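Endo-beta-N-acetylglucosaminidase F1 (Bacteroides thetaiotaomicron VPI-5482, PDB 6TCV) probably cleaves the bond between the two core N-acetylglucosamines of high-mannose N-glycans, for glycan processing by a gut bacterium. Local coordinates at residues A[189-194]-A[426-431]; A[383-388]-A[416-421]. The protein carries 2 engineered substitutions. All coordinates share one frame; numbering follows the deposited sequence.

Two contacts on one side of the chain show how the segments between and after the strands of a barrel can be tied in series. Interaction 2 is nested inside the long loop of chain closed by interaction 1, and their centres lie about 13 Å apart. Helix 421-426 carries the chain from one to the other and is bound at N429, whose OD1 accepts from the backbone N of E423. The contacts also meet directly: N429 OD1 lies 3.3 Å from G420 CA, and V430 CG2 packs 4.0 Å from L418 O. Interaction 2 is nearer the bound substrate glycan, the R417 side chain lying about 10 Å from one of its N-acetylglucosamines, too far to touch it.

Interaction 1 (A[189-194]-A[426-431]); sequences LENGKL and YGSNVA
E190 and N429 are joined directly through their backbones and, further out, through two waters. E190 N donates to N429 O over 2.8 Å, arriving almost in line with the carbonyl (C=O...N angle 170°), beside the single beta bridge that pairs L189 with V430. The E190 side chain runs out alongside N429. CB lies 3.7 Å from S428 OG; CG sits 3.4 Å from N429 O, the same oxygen the backbone uses; and the extended chain beyond carries the carboxylate alongside the N429 side chain, both pointing the same way, with carboxylate and amide planes 70° apart. OE1 accepts a hydrogen bond from water 1, 2.7 Å away, which in turn accepts from N429 N. OE2 accepts from water 2, which accepts from N429 ND2, and from water 3, which also donates to V430 O.

This is a junction within a beta/alpha barrel of the kind found in glycoside hydrolases: 189-194 belongs to the connection from strand 169-175 to strand 198-209, while 426-431 follows helix 421-426, the second of two helices after the last barrel strand, 400-404. The first segment is folded tightly by a type I turn from L189 to G192 and by an Asx turn, in which N191 OD1 accepts from K193 N.

S428 OG serves that turn from across the contact, accepting a weak bond from N191 N at 3.0 Å. L189 supplies the apolar part. Its chi1 (-50°) turns the side chain beside its own backbone N; CD1 lies 3.7 Å from Y426 CB, the side chains crossing at about a right angle, while CD2 rests nearest S428 O, with V430 CG2 further off at 4.1 Å. The Y426 hydroxyl is fixed separately, bonding to M168 O.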
ATOM      1  N   LEU A 189       0.879 -16.763  12.336  1.00 13.21           N
ATOM      2  CA  LEU A 189       0.027 -17.929  12.429  1.00 13.55           C
ATOM      3  C   LEU A 189       0.802 -19.074  13.083  1.00 13.71           C
ATOM      4  O   LEU A 189       2.033 -19.042  13.189  1.00 14.65           O
ATOM      5  CB  LEU A 189      -0.400 -18.370  11.015  1.00 13.68           C
ATOM      6  CG  LEU A 189      -0.961 -17.282  10.120  1.00 13.42           C
ATOM      7  CD1 LEU A 189      -1.371 -17.897   8.796  1.00 15.51           C
ATOM      8  CD2 LEU A 189      -2.107 -16.584  10.778  1.00 14.76           C
ATOM      9  N   GLU A 190       0.085 -20.128  13.478  1.00 14.34           N
ATOM     10  CA  GLU A 190       0.787 -21.293  14.029  1.00 15.31           C
ATOM     11  C   GLU A 190       1.730 -21.928  13.023  1.00 16.18           C
ATOM     12  O   GLU A 190       2.789 -22.448  13.434  1.00 18.27           O
ATOM     13  CB  GLU A 190      -0.229 -22.341  14.480  1.00 16.82           C
ATOM     14  CG  GLU A 190      -1.064 -21.957  15.675  1.00 19.21           C
ATOM     15  CD  GLU A 190      -2.192 -22.964  15.883  1.00 20.32           C
ATOM     16  OE1 GLU A 190      -2.219 -23.987  15.185  1.00 24.11           O
ATOM     17  OE2 GLU A 190      -3.044 -22.701  16.712  1.00 24.86           O
ATOM     18  N   ASN A 191       1.524 -21.701  11.731  1.00 14.85           N
ATOM     19  CA  ASN A 191       2.391 -22.257  10.707  1.00 15.61           C
ATOM     20  C   ASN A 191       3.549 -21.336  10.373  1.00 15.61           C
ATOM     21  O   ASN A 191       4.329 -21.649   9.466  1.00 15.80           O
ATOM     22  CB  ASN A 191       1.660 -22.591   9.397  1.00 16.73           C
ATOM     23  CG  ASN A 191       1.152 -21.409   8.650  1.00 15.27           C
ATOM     24  OD1 ASN A 191       1.517 -20.288   8.905  1.00 16.04           O
ATOM     25  ND2 ASN A 191       0.342 -21.659   7.614  1.00 18.82           N
ATOM     26  N   GLY A 192       3.727 -20.250  11.137  1.00 14.24           N
ATOM     27  CA  GLY A 192       4.822 -19.343  11.051  1.00 14.78           C
ATOM     28  C   GLY A 192       4.650 -18.142  10.156  1.00 13.95           C
ATOM     29  O   GLY A 192       5.476 -17.226  10.233  1.00 14.91           O
ATOM     30  N   LYS A 193       3.632 -18.084   9.310  1.00 13.40           N
ATOM     31  CA  LYS A 193       3.441 -16.910   8.461  1.00 13.27           C
ATOM     32  C   LYS A 193       3.127 -15.669   9.272  1.00 12.67           C
ATOM     33  O   LYS A 193       2.377 -15.723  10.242  1.00 13.70           O
ATOM     34  CB  LYS A 193       2.303 -17.170   7.448  1.00 13.46           C
ATOM     35  CG  LYS A 193       2.713 -18.182   6.379  1.00 15.05           C
ATOM     36  CD  LYS A 193       3.743 -17.639   5.425  1.00 15.19           C
ATOM     37  CE  LYS A 193       4.064 -18.622   4.307  1.00 15.70           C
ATOM     38  NZ  LYS A 193       4.991 -18.022   3.357  1.00 18.02           N
ATOM     39  N   LEU A 194       3.616 -14.527   8.829  1.00 12.20           N
ATOM     40  CA  LEU A 194       3.263 -13.253   9.479  1.00 12.64           C
ATOM     41  C   LEU A 194       1.851 -12.854   9.050  1.00 12.06           C
ATOM     42  O   LEU A 194       1.473 -12.936   7.864  1.00 13.07           O
ATOM     43  CB  LEU A 194       4.208 -12.133   9.038  1.00 12.95           C
ATOM     44  CG  LEU A 194       5.620 -12.293   9.587  1.00 12.50           C
ATOM     45  CD1 LEU A 194       6.577 -11.322   8.871  1.00 15.77           C
ATOM     46  CD2 LEU A 194       5.675 -12.071  11.060  1.00 16.28           C
ATOM     47  N   TYR A 426      -6.755 -19.041   6.306  1.00 17.09           N
ATOM     48  CA  TYR A 426      -5.432 -19.558   5.961  1.00 17.19           C
ATOM     49  C   TYR A 426      -5.220 -21.014   6.313  1.00 18.77           C
ATOM     50  O   TYR A 426      -4.168 -21.553   5.958  1.00 21.48           O
ATOM     51  CB  TYR A 426      -4.357 -18.762   6.717  1.00 17.13           C
ATOM     52  CG  TYR A 426      -4.495 -17.257   6.577  1.00 15.50           C
ATOM     53  CD1 TYR A 426      -4.461 -16.648   5.304  1.00 15.59           C
ATOM     54  CD2 TYR A 426      -4.621 -16.410   7.670  1.00 14.99           C
ATOM     55  CE1 TYR A 426      -4.563 -15.291   5.153  1.00 13.88           C
ATOM     56  CE2 TYR A 426      -4.680 -15.058   7.535  1.00 14.99           C
ATOM     57  CZ  TYR A 426      -4.672 -14.493   6.280  1.00 13.79           C
ATOM     58  OH  TYR A 426      -4.767 -13.097   6.153  1.00 15.52           O
ATOM     59  N   GLY A 427      -6.154 -21.665   7.001  1.00 18.49           N
ATOM     60  CA  GLY A 427      -5.916 -22.989   7.511  1.00 20.47           C
ATOM     61  C   GLY A 427      -4.956 -22.998   8.693  1.00 19.21           C
ATOM     62  O   GLY A 427      -4.410 -24.066   9.004  1.00 21.35           O
ATOM     63  N   SER A 428      -4.735 -21.858   9.360  1.00 17.55           N
ATOM     64  CA  SER A 428      -3.829 -21.823  10.513  1.00 17.36           C
ATOM     65  C   SER A 428      -4.235 -20.656  11.391  1.00 16.51           C
ATOM     66  O   SER A 428      -4.269 -19.517  10.933  1.00 15.90           O
ATOM     67  CB  SER A 428      -2.396 -21.671   9.973  1.00 18.48           C
ATOM     68  OG  SER A 428      -1.392 -21.735  10.999  1.00 19.80           O
ATOM     69  N   ASN A 429      -4.573 -20.919  12.652  1.00 16.69           N
ATOM     70  CA  ASN A 429      -4.960 -19.856  13.553  1.00 15.96           C
ATOM     71  C   ASN A 429      -3.762 -18.993  13.931  1.00 15.46           C
ATOM     72  O   ASN A 429      -2.606 -19.438  13.896  1.00 16.28           O
ATOM     73  CB  ASN A 429      -5.575 -20.465  14.822  1.00 16.76           C
ATOM     74  CG  ASN A 429      -7.051 -20.761  14.668  1.00 18.48           C
ATOM     75  OD1 ASN A 429      -7.810 -19.916  14.162  1.00 19.39           O
ATOM     76  ND2 ASN A 429      -7.473 -21.923  15.126  1.00 20.43           N
ATOM     77  N   VAL A 430      -4.051 -17.760  14.365  1.00 14.79           N
ATOM     78  CA  VAL A 430      -3.019 -16.893  14.930  1.00 14.14           C
ATOM     79  C   VAL A 430      -2.464 -17.524  16.197  1.00 15.06           C
ATOM     80  O   VAL A 430      -3.210 -18.063  17.040  1.00 17.17           O
ATOM     81  CB  VAL A 430      -3.609 -15.525  15.214  1.00 14.86           C
ATOM     82  CG1 VAL A 430      -2.596 -14.631  15.862  1.00 15.02           C
ATOM     83  CG2 VAL A 430      -4.138 -14.908  13.909  1.00 15.09           C
ATOM     84  N   ALA A 431      -1.141 -17.528  16.323  1.00 15.27           N
ATOM     85  CA  ALA A 431      -0.474 -18.073  17.496  1.00 15.90           C
ATOM     86  C   ALA A 431      -0.403 -17.017  18.612  1.00 14.37           C
ATOM     87  O   ALA A 431      -0.310 -15.826  18.366  1.00 15.62           O
ATOM     88  CB  ALA A 431       0.980 -18.439  17.133  1.00 16.79           C
TER
HETATM   89  O   HOH W   1      -4.234 -23.720  13.415  1.00 25.14           O
HETATM   90  O   HOH W   2      -5.516 -23.684  16.530  1.00 26.12           O
HETATM   91  O   HOH W   3      -3.195 -20.499  18.381  1.00 26.65           O
HETATM   92  O   HOH W   4      -1.712 -24.242  11.869  1.00 28.42           O

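Interaction 2 (A[383-388]-A[416-421])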
ATOM      1  N   GLY A 383     -15.322  -4.983  16.233  1.00 19.92           N
ATOM      2  CA  GLY A 383     -15.585  -6.421  16.190  1.00 20.59           C
ATOM      3  C   GLY A 383     -14.332  -7.255  16.213  1.00 18.11           C
ATOM      4  O   GLY A 383     -13.257  -6.786  16.512  1.00 18.17           O
ATOM      5  N   SER A 384     -14.510  -8.543  15.941  0.92 19.69           N
ATOM      6  CA  SER A 384     -13.415  -9.507  16.010  0.92 18.98           C
ATOM      7  C   SER A 384     -13.279 -10.287  14.718  0.92 18.29           C
ATOM      8  O   SER A 384     -14.260 -10.510  14.009  0.92 19.24           O
ATOM      9  CB  SER A 384     -13.615 -10.503  17.136  0.92 22.09           C
ATOM     10  OG  SER A 384     -13.746  -9.868  18.398  0.92 23.67           O
ATOM     11  N   LEU A 385     -12.068 -10.763  14.467  1.00 17.98           N
ATOM     12  CA  LEU A 385     -11.771 -11.590  13.301  1.00 18.83           C
ATOM     13  C   LEU A 385     -12.013 -13.047  13.656  1.00 17.87           C
ATOM     14  O   LEU A 385     -11.113 -13.879  13.736  1.00 18.84           O
ATOM     15  CB  LEU A 385     -10.333 -11.383  12.854  1.00 20.39           C
ATOM     16  CG  LEU A 385      -9.886 -11.916  11.482  1.00 23.26           C
ATOM     17  CD1 LEU A 385     -10.576 -11.046  10.432  1.00 27.12           C
ATOM     18  CD2 LEU A 385      -8.377 -11.861  11.320  1.00 27.35           C
ATOM     19  N   SER A 386     -13.285 -13.346  13.896  1.00 18.69           N
ATOM     20  CA  SER A 386     -13.720 -14.678  14.263  1.00 20.54           C
ATOM     21  C   SER A 386     -13.856 -15.586  13.045  1.00 20.41           C
ATOM     22  O   SER A 386     -13.783 -15.134  11.900  1.00 20.54           O
ATOM     23  CB  SER A 386     -15.067 -14.611  14.993  1.00 23.33           C
ATOM     24  OG  SER A 386     -16.027 -14.116  14.066  1.00 23.59           O
ATOM     25  N   ALA A 387     -14.063 -16.887  13.301  1.00 20.24           N
ATOM     26  CA  ALA A 387     -14.332 -17.805  12.202  1.00 19.62           C
ATOM     27  C   ALA A 387     -15.530 -17.346  11.375  1.00 20.39           C
ATOM     28  O   ALA A 387     -15.472 -17.323  10.141  1.00 21.10           O
ATOM     29  CB  ALA A 387     -14.605 -19.202  12.766  1.00 22.44           C
ATOM     30  N   SER A 388     -16.621 -16.953  12.046  0.54 22.51           N
ATOM     31  CA  SER A 388     -17.841 -16.551  11.347  0.54 22.48           C
ATOM     32  C   SER A 388     -17.651 -15.245  10.576  0.54 22.59           C
ATOM     33  O   SER A 388     -18.217 -15.085   9.483  0.54 22.04           O
ATOM     34  CB  SER A 388     -18.991 -16.421  12.352  0.54 21.92           C
ATOM     35  OG  SER A 388     -19.241 -17.664  12.993  0.54 35.89           O
ATOM     36  N   SER A 416      -7.182 -11.989  21.630  0.66 14.80           N
ATOM     37  CA  SER A 416      -8.510 -12.563  21.817  0.66 16.38           C
ATOM     38  C   SER A 416      -9.368 -12.301  20.583  0.66 15.20           C
ATOM     39  O   SER A 416     -10.111 -13.188  20.136  0.66 15.82           O
ATOM     40  CB  SER A 416      -9.187 -12.052  23.109  0.66 17.39           C
ATOM     41  OG  SER A 416      -9.776 -10.751  23.018  0.66 22.22           O
ATOM     42  N   ARG A 417      -9.230 -11.121  19.987  1.00 15.53           N
ATOM     43  CA  ARG A 417     -10.045 -10.717  18.864  1.00 17.18           C
ATOM     44  C   ARG A 417      -9.570 -11.315  17.554  1.00 17.89           C
ATOM     45  O   ARG A 417     -10.259 -11.141  16.533  1.00 20.44           O
ATOM     46  CB  ARG A 417     -10.090  -9.186  18.786  1.00 17.65           C
ATOM     47  CG  ARG A 417     -10.730  -8.551  20.003  1.00 17.34           C
ATOM     48  CD  ARG A 417     -10.496  -7.058  20.013  1.00 18.02           C
ATOM     49  NE  ARG A 417     -11.263  -6.404  18.937  1.00 17.86           N
ATOM     50  CZ  ARG A 417     -11.204  -5.095  18.698  1.00 17.05           C
ATOM     51  NH1 ARG A 417     -10.405  -4.342  19.441  1.00 16.48           N
ATOM     52  NH2 ARG A 417     -11.948  -4.571  17.750  1.00 16.04           N
ATOM     53  N   LEU A 418      -8.511 -12.104  17.576  1.00 16.11           N
ATOM     54  CA  LEU A 418      -7.978 -12.770  16.380  1.00 15.76           C
ATOM     55  C   LEU A 418      -8.191 -14.275  16.485  1.00 17.12           C
ATOM     56  O   LEU A 418      -7.712 -15.006  15.619  1.00 18.20           O
ATOM     57  CB  LEU A 418      -6.485 -12.464  16.177  1.00 15.83           C
ATOM     58  CG  LEU A 418      -6.163 -10.988  16.014  1.00 14.50           C
ATOM     59  CD1 LEU A 418      -4.695 -10.741  15.963  1.00 15.79           C
ATOM     60  CD2 LEU A 418      -6.822 -10.437  14.721  1.00 16.28           C
ATOM     61  N   GLN A 419      -8.874 -14.779  17.491  1.00 17.35           N
ATOM     62  CA  GLN A 419      -9.120 -16.212  17.587  1.00 17.32           C
ATOM     63  C   GLN A 419     -10.058 -16.709  16.497  1.00 19.43           C
ATOM     64  O   GLN A 419     -11.017 -16.040  16.134  1.00 21.01           O
ATOM     65  CB  GLN A 419      -9.726 -16.530  18.960  1.00 20.82           C
ATOM     66  CG  GLN A 419      -8.731 -16.349  20.058  1.00 24.45           C
ATOM     67  CD  GLN A 419      -9.278 -16.549  21.442  1.00 35.34           C
ATOM     68  OE1 GLN A 419     -10.473 -16.768  21.645  1.00 44.62           O
ATOM     69  NE2 GLN A 419      -8.382 -16.502  22.407  1.00 34.49           N
ATOM     70  N   GLY A 420      -9.786 -17.914  15.989  1.00 17.81           N
ATOM     71  CA  GLY A 420     -10.689 -18.578  15.061  1.00 18.49           C
ATOM     72  C   GLY A 420     -10.594 -18.149  13.599  1.00 18.19           C
ATOM     73  O   GLY A 420     -10.790 -18.966  12.683  1.00 20.18           O
ATOM     74  N   GLY A 421     -10.339 -16.873  13.346  1.00 18.39           N
ATOM     75  CA  GLY A 421     -10.391 -16.379  11.978  1.00 18.34           C
ATOM     76  C   GLY A 421      -9.294 -16.945  11.095  1.00 15.84           C
ATOM     77  O   GLY A 421      -9.504 -17.206   9.892  1.00 18.00           O
TER
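R417 turns the edge of its guanidinium to G383 and grips one carbonyl oxygen side-on with two nitrogens. NH2 donates to G383 O over 2.9 Å, in the carbonyl plane and on a lone pair, whereas NE reaches the same oxygen over 3.2 Å from above that plane. The oxygen itself stays within 3° of the guanidinium plane. A bend at chi3 (70°) swings the group round to this position.

On the backbone, L385 N donates to R417 O over 2.8 Å. The leucine side chains of L385 and L418 cross obliquely, CD2 against CD2 at 4.0 Å. Beyond them glycine lets the backbones close up: G421 CA comes 3.1 Å from L385 O, and a side chain there would run into that oxygen. S386 then opens helix 387-396 as its N-cap, with OG accepting from K389 N.

The contact thus binds the loop that follows barrel strand 371-376 to the turn between helices 411-416 and 421-426. R417 also donates to G381 O through NH2 and to E376 O through NH1. A leucine here would probably leave the carbonyls of G381, G383 and E376 without the side chain that donates to all three, and the glycine-rich loop freer to move. With these carbonyl oxygens around it, the buried cation is probably stabilised in part by peptide dipoles, and its bonds to E376, G381 and G383 hold three points, from the strand end into the loop, to one side chain.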